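Local coordinates for outer membrane protein Omp121 (Bacteroides thetaiotaomicron, PDB 5FQ8), which probably imports nutrients across the bacterial outer membrane as a TonB-dependent transporter, with a plug domain held inside a beta-barrel, at residues G154-N159 with R454-Q459; R89-S92 with T97-P100; V107-S112 with S381-G386. One frame throughout, in Å; residues are numbered along the deposited sequence.

Contact 1 (G154-N159 with R454-Q459); sequences GSRAAN and RREINQ. With KR0 (3-decanoyloxypropyl decanoate), chain K; C8E ((hydroxyethyloxy)tri(ethyloxy)octane), chain U.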
ATOM      1  N   GLY B 154      19.255 -32.477 -13.814  1.00 29.74           N
ATOM      2  CA  GLY B 154      18.879 -31.468 -14.781  1.00 29.91           C
ATOM      3  C   GLY B 154      19.780 -30.252 -14.774  1.00 29.19           C
ATOM      4  O   GLY B 154      20.888 -30.255 -14.234  1.00 29.13           O
ATOM      5  N   SER B 155      19.265 -29.179 -15.377  1.00 28.94           N
ATOM      6  CA  SER B 155      20.093 -28.015 -15.664  1.00 29.53           C
ATOM      7  C   SER B 155      20.686 -27.421 -14.399  1.00 35.98           C
ATOM      8  O   SER B 155      21.865 -27.060 -14.374  1.00 35.00           O
ATOM      9  CB  SER B 155      19.279 -26.966 -16.408  1.00 28.49           C
ATOM     10  OG  SER B 155      18.249 -26.461 -15.592  1.00 28.05           O
ATOM     11  N   ARG B 156      19.899 -27.345 -13.328  1.00 27.86           N
ATOM     12  CA  ARG B 156      20.398 -26.705 -12.118  1.00 27.42           C
ATOM     13  C   ARG B 156      21.629 -27.398 -11.575  1.00 34.96           C
ATOM     14  O   ARG B 156      22.346 -26.814 -10.761  1.00 29.38           O
ATOM     15  CB  ARG B 156      19.315 -26.660 -11.045  1.00 27.11           C
ATOM     16  CG  ARG B 156      18.093 -25.894 -11.451  1.00 26.90           C
ATOM     17  CD  ARG B 156      17.094 -25.865 -10.348  1.00 26.65           C
ATOM     18  NE  ARG B 156      16.228 -27.030 -10.363  1.00 26.99           N
ATOM     19  CZ  ARG B 156      15.224 -27.200  -9.520  1.00 26.88           C
ATOM     20  NH1 ARG B 156      14.979 -26.284  -8.606  1.00 26.45           N
ATOM     21  NH2 ARG B 156      14.474 -28.278  -9.592  1.00 27.24           N
ATOM     22  N   ALA B 157      21.907 -28.615 -12.027  1.00 32.05           N
ATOM     23  CA  ALA B 157      23.028 -29.368 -11.491  1.00 29.24           C
ATOM     24  C   ALA B 157      24.367 -28.877 -12.008  1.00 28.49           C
ATOM     25  O   ALA B 157      25.399 -29.286 -11.471  1.00 28.64           O
ATOM     26  CB  ALA B 157      22.855 -30.847 -11.812  1.00 31.92           C
ATOM     27  N   ALA B 158      24.381 -28.019 -13.026  1.00 28.44           N
ATOM     28  CA  ALA B 158      25.652 -27.523 -13.524  1.00 28.56           C
ATOM     29  C   ALA B 158      26.351 -26.678 -12.487  1.00 28.15           C
ATOM     30  O   ALA B 158      27.575 -26.557 -12.514  1.00 28.31           O
ATOM     31  CB  ALA B 158      25.456 -26.713 -14.794  1.00 28.60           C
ATOM     32  N   ASN B 159      25.605 -26.085 -11.580  1.00 27.66           N
ATOM     33  CA  ASN B 159      26.223 -25.323 -10.515  1.00 27.30           C
ATOM     34  C   ASN B 159      26.719 -26.214  -9.414  1.00 27.43           C
ATOM     35  O   ASN B 159      27.150 -25.714  -8.375  1.00 35.20           O
ATOM     36  CB  ASN B 159      25.243 -24.287  -9.963  1.00 26.76           C
ATOM     37  CG  ASN B 159      25.223 -23.020 -10.786  1.00 32.55           C
ATOM     38  OD1 ASN B 159      26.253 -22.407 -11.029  1.00 39.83           O
ATOM     39  ND2 ASN B 159      24.052 -22.643 -11.255  1.00 28.71           N
ATOM     40  N   ARG B 454       5.725 -18.963  -2.593  1.00 24.69           N
ATOM     41  CA  ARG B 454       6.584 -19.747  -3.461  1.00 24.67           C
ATOM     42  C   ARG B 454       6.065 -21.164  -3.553  1.00 25.06           C
ATOM     43  O   ARG B 454       5.519 -21.694  -2.592  1.00 25.19           O
ATOM     44  CB  ARG B 454       8.006 -19.794  -2.927  1.00 40.68           C
ATOM     45  CG  ARG B 454       8.855 -18.672  -3.375  1.00 27.20           C
ATOM     46  CD  ARG B 454      10.213 -18.722  -2.749  1.00 24.05           C
ATOM     47  NE  ARG B 454      10.822 -17.407  -2.825  1.00 23.76           N
ATOM     48  CZ  ARG B 454      11.292 -16.872  -3.945  1.00 23.72           C
ATOM     49  NH1 ARG B 454      11.232 -17.545  -5.085  1.00 23.95           N
ATOM     50  NH2 ARG B 454      11.825 -15.664  -3.919  1.00 23.48           N
ATOM     51  N   ARG B 455       6.269 -21.790  -4.702  1.00 25.28           N
ATOM     52  CA  ARG B 455       5.797 -23.156  -4.852  1.00 25.70           C
ATOM     53  C   ARG B 455       6.502 -23.860  -5.999  1.00 25.91           C
ATOM     54  O   ARG B 455       6.518 -23.361  -7.121  1.00 25.91           O
ATOM     55  CB  ARG B 455       4.287 -23.154  -5.054  1.00 25.92           C
ATOM     56  CG  ARG B 455       3.640 -24.488  -5.225  1.00 26.39           C
ATOM     57  CD  ARG B 455       2.162 -24.377  -4.983  1.00 51.03           C
ATOM     58  NE  ARG B 455       1.511 -25.677  -5.061  1.00 41.89           N
ATOM     59  CZ  ARG B 455       0.854 -26.118  -6.125  1.00 54.99           C
ATOM     60  NH1 ARG B 455       0.748 -25.355  -7.206  1.00 62.83           N
ATOM     61  NH2 ARG B 455       0.295 -27.318  -6.100  1.00 61.92           N
ATOM     62  N   GLU B 456       7.101 -25.011  -5.727  1.00 26.13           N
ATOM     63  CA  GLU B 456       7.748 -25.802  -6.757  1.00 26.41           C
ATOM     64  C   GLU B 456       7.236 -27.226  -6.683  1.00 26.89           C
ATOM     65  O   GLU B 456       6.917 -27.731  -5.609  1.00 26.96           O
ATOM     66  CB  GLU B 456       9.261 -25.787  -6.612  1.00 33.68           C
ATOM     67  CG  GLU B 456       9.857 -24.424  -6.252  1.00 39.87           C
ATOM     68  CD  GLU B 456      11.360 -24.476  -6.084  1.00 39.38           C
ATOM     69  OE1 GLU B 456      11.902 -25.597  -6.147  1.00 49.41           O
ATOM     70  OE2 GLU B 456      11.994 -23.413  -5.895  1.00 26.60           O
ATOM     71  N   ILE B 457       7.139 -27.873  -7.832  1.00 27.26           N
ATOM     72  CA  ILE B 457       6.690 -29.254  -7.880  1.00 27.77           C
ATOM     73  C   ILE B 457       7.604 -30.017  -8.812  1.00 28.07           C
ATOM     74  O   ILE B 457       7.897 -29.557  -9.918  1.00 28.07           O
ATOM     75  CB  ILE B 457       5.234 -29.389  -8.352  1.00 28.06           C
ATOM     76  CG1 ILE B 457       4.286 -28.913  -7.273  1.00 30.68           C
ATOM     77  CG2 ILE B 457       4.930 -30.825  -8.693  1.00 28.65           C
ATOM     78  CD1 ILE B 457       2.860 -28.904  -7.726  1.00 31.65           C
ATOM     79  N   ASN B 458       8.052 -31.183  -8.371  1.00 35.43           N
ATOM     80  CA  ASN B 458       8.961 -31.994  -9.153  1.00 28.72           C
ATOM     81  C   ASN B 458       8.443 -33.413  -9.204  1.00 29.32           C
ATOM     82  O   ASN B 458       8.049 -33.968  -8.180  1.00 29.42           O
ATOM     83  CB  ASN B 458      10.363 -31.947  -8.564  1.00 28.51           C
ATOM     84  CG  ASN B 458      11.389 -32.477  -9.508  1.00 28.81           C
ATOM     85  OD1 ASN B 458      11.710 -31.839 -10.505  1.00 28.73           O
ATOM     86  ND2 ASN B 458      11.913 -33.658  -9.211  1.00 34.52           N
ATOM     87  N   GLN B 459       8.431 -33.994 -10.390  1.00 29.76           N
ATOM     88  CA  GLN B 459       7.952 -35.355 -10.551  1.00 30.39           C
ATOM     89  C   GLN B 459       8.931 -36.134 -11.400  1.00 30.80           C
ATOM     90  O   GLN B 459       9.348 -35.663 -12.461  1.00 34.56           O
ATOM     91  CB  GLN B 459       6.559 -35.375 -11.161  1.00 44.66           C
ATOM     92  CG  GLN B 459       5.549 -34.763 -10.232  1.00 53.64           C
ATOM     93  CD  GLN B 459       4.158 -35.213 -10.513  1.00 64.42           C
ATOM     94  OE1 GLN B 459       3.908 -35.866 -11.516  1.00 73.00           O
ATOM     95  NE2 GLN B 459       3.232 -34.878  -9.624  1.00 66.56           N
TER
HETATM   96  C1  KR0 K1985       4.503 -30.973 -15.136  1.00 41.70           C
HETATM   97  O1  KR0 K1985       4.610 -32.393 -15.207  1.00 42.88           O
HETATM   98  C2  KR0 K1985       5.144 -30.560 -13.829  1.00 41.40           C
HETATM   99  C3  KR0 K1985       4.102 -30.095 -12.836  1.00 41.26           C
HETATM  100  C4  KR0 K1985      -0.811 -33.258 -10.958  1.00 45.06           C
HETATM  101  O4  KR0 K1985       3.337 -31.172 -12.307  1.00 42.32           O
HETATM  102  C5  KR0 K1985       2.143 -30.827 -11.553  1.00 42.33           C
HETATM  103  C6  KR0 K1985       0.069 -34.448 -10.558  1.00 45.99           C
HETATM  104  C7  KR0 K1985       3.435 -33.239 -15.064  1.00 47.80           C
HETATM  105  C8  KR0 K1985      -0.581 -35.403  -9.556  1.00 47.18           C
HETATM  106  O8  KR0 K1985       1.865 -29.654 -11.452  1.00 41.44           O
HETATM  107  C9  KR0 K1985       0.386 -36.502  -9.098  1.00 48.09           C
HETATM  108  O9  KR0 K1985       2.415 -32.953 -15.656  1.00 49.82           O
HETATM  109  C10 KR0 K1985       1.262 -31.854 -10.889  1.00 43.45           C
HETATM  110  C11 KR0 K1985      -0.013 -32.159 -11.670  1.00 43.83           C
HETATM  111  C12 KR0 K1985       3.460 -34.467 -14.192  1.00 46.55           C
HETATM  112  C13 KR0 K1985       2.784 -35.614 -14.932  1.00 45.99           C
HETATM  113  C14 KR0 K1985      -0.328 -37.679  -8.423  1.00 57.18           C
HETATM  114  C15 KR0 K1985       0.622 -38.585  -7.644  1.00 50.38           C
HETATM  115  C16 KR0 K1985      -0.101 -39.597  -6.786  1.00 51.73           C
HETATM  116  C17 KR0 K1985       3.198 -36.972 -14.378  1.00 47.25           C
HETATM  117  C18 KR0 K1985       2.185 -37.567 -13.409  1.00 48.06           C
HETATM  118  C19 KR0 K1985       2.757 -38.839 -12.790  1.00 49.28           C
HETATM  119  C20 KR0 K1985       1.722 -39.697 -12.069  1.00 50.39           C
HETATM  120  C21 KR0 K1985       2.387 -40.916 -11.424  1.00 55.16           C
HETATM  121  C22 KR0 K1985       1.378 -42.013 -11.082  1.00 52.95           C
HETATM  122  C23 KR0 K1985       1.939 -43.102 -10.190  1.00 54.18           C
HETATM  123  C8  C8E U1989      -1.072 -29.692  -7.511  1.00 23.59           C
HETATM  124  O9  C8E U1989      -0.482 -30.009  -6.272  1.00 29.61           O
HETATM  125  C10 C8E U1989      -0.452 -31.406  -6.110  1.00 36.02           C
HETATM  126  C11 C8E U1989      -0.623 -31.819  -4.652  1.00 39.41           C
HETATM  127  O12 C8E U1989       0.097 -33.020  -4.483  1.00 41.85           O
HETATM  128  C13 C8E U1989       0.051 -33.561  -3.185  1.00 39.24           C
HETATM  129  C14 C8E U1989       1.132 -34.634  -3.081  1.00 38.91           C
HETATM  130  O15 C8E U1989       2.417 -34.050  -3.062  1.00 38.97           O
HETATM  131  C16 C8E U1989       3.396 -34.955  -2.616  1.00 42.55           C
HETATM  132  O   HOH W   1      11.702 -27.487  -7.613  1.00 23.60           O

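Contact 2 (R89-S92 with T97-P100); sequences RGVS and TNQP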
ATOM      1  N   ARG B  89      33.220 -24.295  -7.806  1.00 27.82           N
ATOM      2  CA  ARG B  89      34.072 -24.096  -8.972  1.00 28.18           C
ATOM      3  C   ARG B  89      33.752 -22.771  -9.657  1.00 27.88           C
ATOM      4  O   ARG B  89      33.541 -22.697 -10.867  1.00 31.65           O
ATOM      5  CB  ARG B  89      33.966 -25.283  -9.931  1.00 28.68           C
ATOM      6  CG  ARG B  89      34.624 -26.530  -9.365  1.00 29.11           C
ATOM      7  CD  ARG B  89      34.564 -27.724 -10.288  1.00 29.66           C
ATOM      8  NE  ARG B  89      35.296 -28.866  -9.755  1.00 30.11           N
ATOM      9  CZ  ARG B  89      35.407 -30.033 -10.377  1.00 30.68           C
ATOM     10  NH1 ARG B  89      34.837 -30.210 -11.550  1.00 30.85           N
ATOM     11  NH2 ARG B  89      36.087 -31.022  -9.825  1.00 31.10           N
ATOM     12  N   GLY B  90      33.718 -21.713  -8.856  1.00 27.45           N
ATOM     13  CA  GLY B  90      33.566 -20.366  -9.366  1.00 27.19           C
ATOM     14  C   GLY B  90      32.169 -20.023  -9.857  1.00 26.89           C
ATOM     15  O   GLY B  90      31.224 -20.804  -9.803  1.00 26.85           O
ATOM     16  N   VAL B  91      32.065 -18.801 -10.359  1.00 27.64           N
ATOM     17  CA  VAL B  91      30.818 -18.251 -10.871  1.00 26.43           C
ATOM     18  C   VAL B  91      30.710 -18.569 -12.353  1.00 26.80           C
ATOM     19  O   VAL B  91      31.588 -18.212 -13.135  1.00 27.09           O
ATOM     20  CB  VAL B  91      30.751 -16.739 -10.630  1.00 26.07           C
ATOM     21  CG1 VAL B  91      29.652 -16.137 -11.426  1.00 25.91           C
ATOM     22  CG2 VAL B  91      30.563 -16.443  -9.173  1.00 25.70           C
ATOM     23  N   SER B  92      29.647 -19.249 -12.744  1.00 26.82           N
ATOM     24  CA  SER B  92      29.363 -19.410 -14.156  1.00 27.15           C
ATOM     25  C   SER B  92      28.261 -18.489 -14.629  1.00 38.25           C
ATOM     26  O   SER B  92      28.302 -18.010 -15.763  1.00 30.54           O
ATOM     27  CB  SER B  92      28.965 -20.846 -14.454  1.00 27.47           C
ATOM     28  OG  SER B  92      29.951 -21.733 -13.983  1.00 29.02           O
ATOM     29  N   THR B  97      22.681 -16.888 -10.633  1.00 37.36           N
ATOM     30  CA  THR B  97      22.301 -18.109  -9.933  1.00 32.17           C
ATOM     31  C   THR B  97      23.500 -19.047  -9.901  1.00 28.20           C
ATOM     32  O   THR B  97      23.750 -19.777 -10.864  1.00 28.55           O
ATOM     33  CB  THR B  97      21.123 -18.775 -10.618  1.00 34.03           C
ATOM     34  OG1 THR B  97      20.062 -17.829 -10.783  1.00 33.27           O
ATOM     35  CG2 THR B  97      20.646 -19.952  -9.782  1.00 39.92           C
ATOM     36  N   ASN B  98      24.240 -19.043  -8.798  1.00 25.14           N
ATOM     37  CA  ASN B  98      25.411 -19.895  -8.708  1.00 25.45           C
ATOM     38  C   ASN B  98      25.371 -20.888  -7.568  1.00 25.49           C
ATOM     39  O   ASN B  98      26.336 -21.626  -7.386  1.00 31.28           O
ATOM     40  CB  ASN B  98      26.681 -19.052  -8.581  1.00 27.24           C
ATOM     41  CG  ASN B  98      26.918 -18.198  -9.780  1.00 25.50           C
ATOM     42  OD1 ASN B  98      27.579 -18.603 -10.724  1.00 25.87           O
ATOM     43  ND2 ASN B  98      26.368 -17.009  -9.759  1.00 25.19           N
ATOM     44  N   GLN B  99      24.316 -20.915  -6.779  1.00 25.25           N
ATOM     45  CA  GLN B  99      24.223 -21.928  -5.755  1.00 25.34           C
ATOM     46  C   GLN B  99      24.035 -23.290  -6.406  1.00 25.76           C
ATOM     47  O   GLN B  99      23.441 -23.390  -7.478  1.00 25.87           O
ATOM     48  CB  GLN B  99      23.062 -21.636  -4.828  1.00 25.04           C
ATOM     49  CG  GLN B  99      22.886 -20.178  -4.550  1.00 24.65           C
ATOM     50  CD  GLN B  99      23.999 -19.619  -3.725  1.00 24.55           C
ATOM     51  OE1 GLN B  99      24.231 -20.063  -2.620  1.00 24.57           O
ATOM     52  NE2 GLN B  99      24.696 -18.643  -4.255  1.00 24.48           N
ATOM     53  N   PRO B 100      24.546 -24.347  -5.786  1.00 26.02           N
ATOM     54  CA  PRO B 100      24.270 -25.696  -6.275  1.00 26.44           C
ATOM     55  C   PRO B 100      22.846 -26.135  -5.974  1.00 26.38           C
ATOM     56  O   PRO B 100      22.170 -25.631  -5.075  1.00 26.06           O
ATOM     57  CB  PRO B 100      25.274 -26.548  -5.502  1.00 26.71           C
ATOM     58  CG  PRO B 100      25.466 -25.806  -4.254  1.00 26.37           C
ATOM     59  CD  PRO B 100      25.448 -24.372  -4.627  1.00 25.99           C
TER

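Contact 3 (V107-S112 with S381-G386); sequences VPLNNS and SERFYG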
ATOM      1  N   VAL B 107      14.774 -35.162  -3.783  1.00 29.03           N
ATOM      2  CA  VAL B 107      13.907 -34.212  -4.449  1.00 32.08           C
ATOM      3  C   VAL B 107      14.561 -32.845  -4.351  1.00 28.16           C
ATOM      4  O   VAL B 107      15.075 -32.500  -3.284  1.00 27.92           O
ATOM      5  CB  VAL B 107      12.515 -34.183  -3.802  1.00 37.19           C
ATOM      6  CG1 VAL B 107      11.672 -33.067  -4.419  1.00 46.84           C
ATOM      7  CG2 VAL B 107      11.867 -35.531  -3.946  1.00 43.91           C
ATOM      8  N   PRO B 108      14.589 -32.052  -5.413  1.00 27.97           N
ATOM      9  CA  PRO B 108      15.169 -30.717  -5.304  1.00 27.46           C
ATOM     10  C   PRO B 108      14.532 -29.925  -4.183  1.00 27.07           C
ATOM     11  O   PRO B 108      13.325 -29.990  -3.955  1.00 27.10           O
ATOM     12  CB  PRO B 108      14.873 -30.100  -6.669  1.00 27.41           C
ATOM     13  CG  PRO B 108      14.828 -31.268  -7.583  1.00 27.96           C
ATOM     14  CD  PRO B 108      14.230 -32.381  -6.798  1.00 28.27           C
ATOM     15  N   LEU B 109      15.362 -29.185  -3.474  1.00 26.74           N
ATOM     16  CA  LEU B 109      14.933 -28.361  -2.356  1.00 26.39           C
ATOM     17  C   LEU B 109      14.931 -26.899  -2.769  1.00 25.95           C
ATOM     18  O   LEU B 109      15.819 -26.452  -3.493  1.00 27.45           O
ATOM     19  CB  LEU B 109      15.864 -28.558  -1.171  1.00 26.37           C
ATOM     20  CG  LEU B 109      15.526 -27.818   0.110  1.00 26.07           C
ATOM     21  CD1 LEU B 109      14.371 -28.518   0.743  1.00 26.30           C
ATOM     22  CD2 LEU B 109      16.718 -27.779   1.042  1.00 26.03           C
ATOM     23  N   ASN B 110      13.937 -26.150  -2.313  1.00 25.71           N
ATOM     24  CA  ASN B 110      13.920 -24.733  -2.627  1.00 25.32           C
ATOM     25  C   ASN B 110      15.022 -24.034  -1.850  1.00 25.05           C
ATOM     26  O   ASN B 110      15.144 -24.205  -0.637  1.00 25.03           O
ATOM     27  CB  ASN B 110      12.558 -24.114  -2.312  1.00 25.17           C
ATOM     28  CG  ASN B 110      12.547 -22.616  -2.506  1.00 24.79           C
ATOM     29  OD1 ASN B 110      12.591 -21.862  -1.543  1.00 30.80           O
ATOM     30  ND2 ASN B 110      12.508 -22.176  -3.755  1.00 24.78           N
ATOM     31  N   ASN B 111      15.829 -23.253  -2.552  1.00 24.89           N
ATOM     32  CA  ASN B 111      16.940 -22.539  -1.952  1.00 24.67           C
ATOM     33  C   ASN B 111      16.854 -21.072  -2.305  1.00 41.95           C
ATOM     34  O   ASN B 111      17.814 -20.447  -2.751  1.00 32.31           O
ATOM     35  CB  ASN B 111      18.269 -23.138  -2.396  1.00 24.88           C
ATOM     36  CG  ASN B 111      19.440 -22.555  -1.655  1.00 24.73           C
ATOM     37  OD1 ASN B 111      19.323 -22.169  -0.499  1.00 24.56           O
ATOM     38  ND2 ASN B 111      20.578 -22.471  -2.326  1.00 33.01           N
ATOM     39  N   SER B 112      15.679 -20.496  -2.110  1.00 32.47           N
ATOM     40  CA  SER B 112      15.465 -19.105  -2.456  1.00 24.02           C
ATOM     41  C   SER B 112      15.934 -18.218  -1.326  1.00 23.65           C
ATOM     42  O   SER B 112      15.817 -18.573  -0.157  1.00 23.67           O
ATOM     43  CB  SER B 112      13.997 -18.854  -2.757  1.00 23.90           C
ATOM     44  OG  SER B 112      13.598 -19.618  -3.876  1.00 24.16           O
ATOM     45  N   SER B 381       7.956 -16.569   8.284  1.00 24.03           N
ATOM     46  CA  SER B 381       7.828 -17.463   7.144  1.00 25.95           C
ATOM     47  C   SER B 381       7.287 -18.810   7.594  1.00 24.46           C
ATOM     48  O   SER B 381       7.625 -19.287   8.675  1.00 24.62           O
ATOM     49  CB  SER B 381       9.174 -17.629   6.454  1.00 37.31           C
ATOM     50  OG  SER B 381       9.175 -18.736   5.589  1.00 49.55           O
ATOM     51  N   GLU B 382       6.442 -19.412   6.773  1.00 24.63           N
ATOM     52  CA  GLU B 382       5.935 -20.752   7.012  1.00 25.01           C
ATOM     53  C   GLU B 382       6.174 -21.572   5.761  1.00 25.08           C
ATOM     54  O   GLU B 382       5.993 -21.073   4.660  1.00 24.93           O
ATOM     55  CB  GLU B 382       4.458 -20.722   7.364  1.00 29.56           C
ATOM     56  CG  GLU B 382       4.179 -20.767   8.857  1.00 42.52           C
ATOM     57  CD  GLU B 382       2.756 -20.419   9.216  1.00 25.67           C
ATOM     58  OE1 GLU B 382       2.328 -19.275   8.946  1.00 44.08           O
ATOM     59  OE2 GLU B 382       2.069 -21.300   9.770  1.00 26.07           O
ATOM     60  N   ARG B 383       6.609 -22.818   5.921  1.00 25.34           N
ATOM     61  CA  ARG B 383       7.074 -23.586   4.774  1.00 25.42           C
ATOM     62  C   ARG B 383       6.779 -25.058   4.959  1.00 28.32           C
ATOM     63  O   ARG B 383       7.100 -25.622   6.000  1.00 31.69           O
ATOM     64  CB  ARG B 383       8.578 -23.401   4.559  1.00 25.19           C
ATOM     65  CG  ARG B 383       9.146 -24.280   3.471  1.00 25.33           C
ATOM     66  CD  ARG B 383      10.588 -23.941   3.196  1.00 25.40           C
ATOM     67  NE  ARG B 383      11.141 -24.749   2.121  1.00 25.28           N
ATOM     68  CZ  ARG B 383      12.423 -24.760   1.818  1.00 25.21           C
ATOM     69  NH1 ARG B 383      13.251 -24.007   2.510  1.00 33.09           N
ATOM     70  NH2 ARG B 383      12.878 -25.523   0.840  1.00 25.42           N
ATOM     71  N   PHE B 384       6.217 -25.683   3.935  1.00 26.07           N
ATOM     72  CA  PHE B 384       5.966 -27.115   3.937  1.00 26.54           C
ATOM     73  C   PHE B 384       6.611 -27.744   2.713  1.00 26.62           C
ATOM     74  O   PHE B 384       6.413 -27.271   1.595  1.00 26.49           O
ATOM     75  CB  PHE B 384       4.463 -27.405   3.962  1.00 26.85           C
ATOM     76  CG  PHE B 384       4.130 -28.809   3.605  1.00 27.34           C
ATOM     77  CD1 PHE B 384       4.252 -29.816   4.537  1.00 27.69           C
ATOM     78  CD2 PHE B 384       3.732 -29.136   2.329  1.00 27.49           C
ATOM     79  CE1 PHE B 384       3.963 -31.122   4.212  1.00 28.18           C
ATOM     80  CE2 PHE B 384       3.450 -30.443   1.990  1.00 27.98           C
ATOM     81  CZ  PHE B 384       3.568 -31.441   2.933  1.00 28.33           C
ATOM     82  N   TYR B 385       7.381 -28.806   2.919  1.00 29.43           N
ATOM     83  CA  TYR B 385       7.929 -29.534   1.789  1.00 27.05           C
ATOM     84  C   TYR B 385       7.920 -31.015   2.108  1.00 27.57           C
ATOM     85  O   TYR B 385       7.830 -31.410   3.265  1.00 27.73           O
ATOM     86  CB  TYR B 385       9.335 -29.053   1.423  1.00 26.75           C
ATOM     87  CG  TYR B 385      10.385 -29.224   2.481  1.00 26.72           C
ATOM     88  CD1 TYR B 385      10.500 -28.329   3.524  1.00 26.42           C
ATOM     89  CD2 TYR B 385      11.288 -30.266   2.413  1.00 27.01           C
ATOM     90  CE1 TYR B 385      11.473 -28.486   4.481  1.00 49.93           C
ATOM     91  CE2 TYR B 385      12.254 -30.432   3.359  1.00 27.02           C
ATOM     92  CZ  TYR B 385      12.348 -29.542   4.394  1.00 35.04           C
ATOM     93  OH  TYR B 385      13.321 -29.699   5.349  1.00 26.77           O
ATOM     94  N   GLY B 386       7.991 -31.840   1.071  1.00 27.87           N
ATOM     95  CA  GLY B 386       8.077 -33.267   1.305  1.00 28.40           C
ATOM     96  C   GLY B 386       8.162 -34.055   0.017  1.00 28.72           C
ATOM     97  O   GLY B 386       8.315 -33.488  -1.059  1.00 28.52           O
TER

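Contact 1 (G154-N159 with R454-Q459)
Arg-156 of the plug reaches across to Glu-456 of the barrel wall, and these two side chains make the whole direct contact. Arg-156 sits in a short 3-10 segment, where Ala-157 N bonds to Gly-154 O. Its CB leads toward the wall, and CG stands anti to the carbonyl carbon (chi1 -60°). The chain runs extended from CA to CD, then turns at the CG-CD bond (chi3 -86°). That bend swings the guanidinium group edge-on to the acid. Arg-156 NH1 lies 4.0 Å from Glu-456 OE1, a long salt bridge, with the oxygen near the guanidinium plane. The carboxylate plane is turned 52° from that plane, so the two groups do not meet as a flat, two-bond pair. The guanidinium end also packs on Pro-108. A water near Arg-156 NH2 and Glu-456 OE1 is doubtful as a bridge: its bond to the arginine is weak and its distance to the oxygen too short to trust. The other carboxylate oxygen, OE2, accepts a hydrogen bond from Asn-110 ND2, its stronger partner. Along segment 454-459 of strand 446-469 the side chains alternate across the barrel wall. Glu-456 and Asn-458 face the plug, whereas Ile-457 and Gln-459 meet the lipid 3-decanoyloxypropyl decanoate. Ile-457 CD1 is 3.9 Å from lipid O8. Arg-455 NH2 is 2.8 Å from O9 of the detergent (hydroxyethyloxy)tri(ethyloxy)octane. The chemistry implies a long, probably weak ion pair between plug and barrel, to which the two segments add no apolar contact of their own.

Contact 2 (R89-S92 with T97-P100)
Asn-98 reaches back over a short loop to Val-91 and Ser-92, and its amide carries the whole contact. Thr-97 comes first along its segment and leads out of the turn that joins the two segments. Asn-98 follows and points toward residues 89-92. Its CG is anti to the carbonyl carbon (chi1 -63°), which carries the amide across to the earlier part of the loop. Asn-98 OD1 lies 3.0 Å from Ser-92 N and accepts a weak hydrogen bond, bent to 128° at the hydrogen. The same oxygen also accepts a hydrogen bond from Ser-93 N, so two successive backbone N-H groups share it. Val-91 lines the approach: its CA and its CG1 each lie 3.3 Å from Asn-98 OD1. The valine side chain crosses that of Asn-98 at about a right angle, and Val-91 CG1 is 3.8 Å from Asn-98 ND2. The stronger polar bond of this amide runs from Asn-98 ND2 to Asp-959 OD1; it holds the other end of the group and fixes its rotation. Gln-99 comes next and also donates to Asp-959, and Pro-100 then leads into strand 101-103. At the start of the loop, Arg-89 forms salt bridges with Glu-647, Glu-649 and Glu-703 of the barrel. The asparagine is a local brace for the buried loop between strands 84-88 and 101-103. That loop belongs to the plug domain, which fills the barrel in TonB-dependent receptors.

Contact 3 (V107-S112 with S381-G386)
The Tyr-385 ring takes Leu-109 CD1 over one face, 4.1 Å from the ring centroid. This is a CH-pi contact, 22° off the ring normal and shifted toward the CD2-CE2 side of the rim. The ring's position follows from chi1 of 62°, which sets CG between the backbone N and the carbonyl carbon. The Arg-383 guanidinium has Asn-110 OD1 over one face, while Leu-109 CD1 comes to it obliquely, 3.3 Å from Arg-383 NH2. The arginine chain is extended from CG to NE and crosses Leu-109 at about a right angle. At its end Arg-383 NH2 gives a weak hydrogen bond to Asn-110 O, 3.0 Å away and bent to 133°. Its stronger partner is Asp-407, in a salt bridge. Asp-407 also accepts from Asn-110 N, so one acid holds both sides of the contact. The Asn-110 amide is steadied by Ser-112: Asn-110 ND2 donates to Ser-112 OG at 2.8 Å, and OD1 takes a weak bond from Ser-112 N. Asn-110 ND2 also donates to Glu-456 OE2 of strand 446-469, its strongest partner. The plug loop 107-112 lies between strands 101-103 and 113-115 in the chain. It faces barrel strand 376-394, which pairs antiparallel with strands 306-320 and 398-417. Along this strand Arg-383 and Tyr-385 point to the plug, while Phe-384 meets Phe-384 of the second subunit.

All three contacts involve the plug. Contact 2 stays inside it, bracing one loop, whereas contacts 1 and 3 join it to barrel strands 446-469 and 376-394. Contacts 2 and 3 are largely buried; contact 1 is a surface contact. The chemistry follows the setting. Contact 1 is a long ion pair. Contact 2 rests on an asparagine amide oxygen that accepts a weak bond from Ser-92 N-H and another from Ser-93. Contact 3 mixes a CH-pi contact with a weak arginine-to-carbonyl bond. Contacts 1 and 3 adjoin, with centres about 11 Å apart. Contact 2 touches contact 1 through Asn-159, whose CB lies 3.2 Å from Gln-99 O.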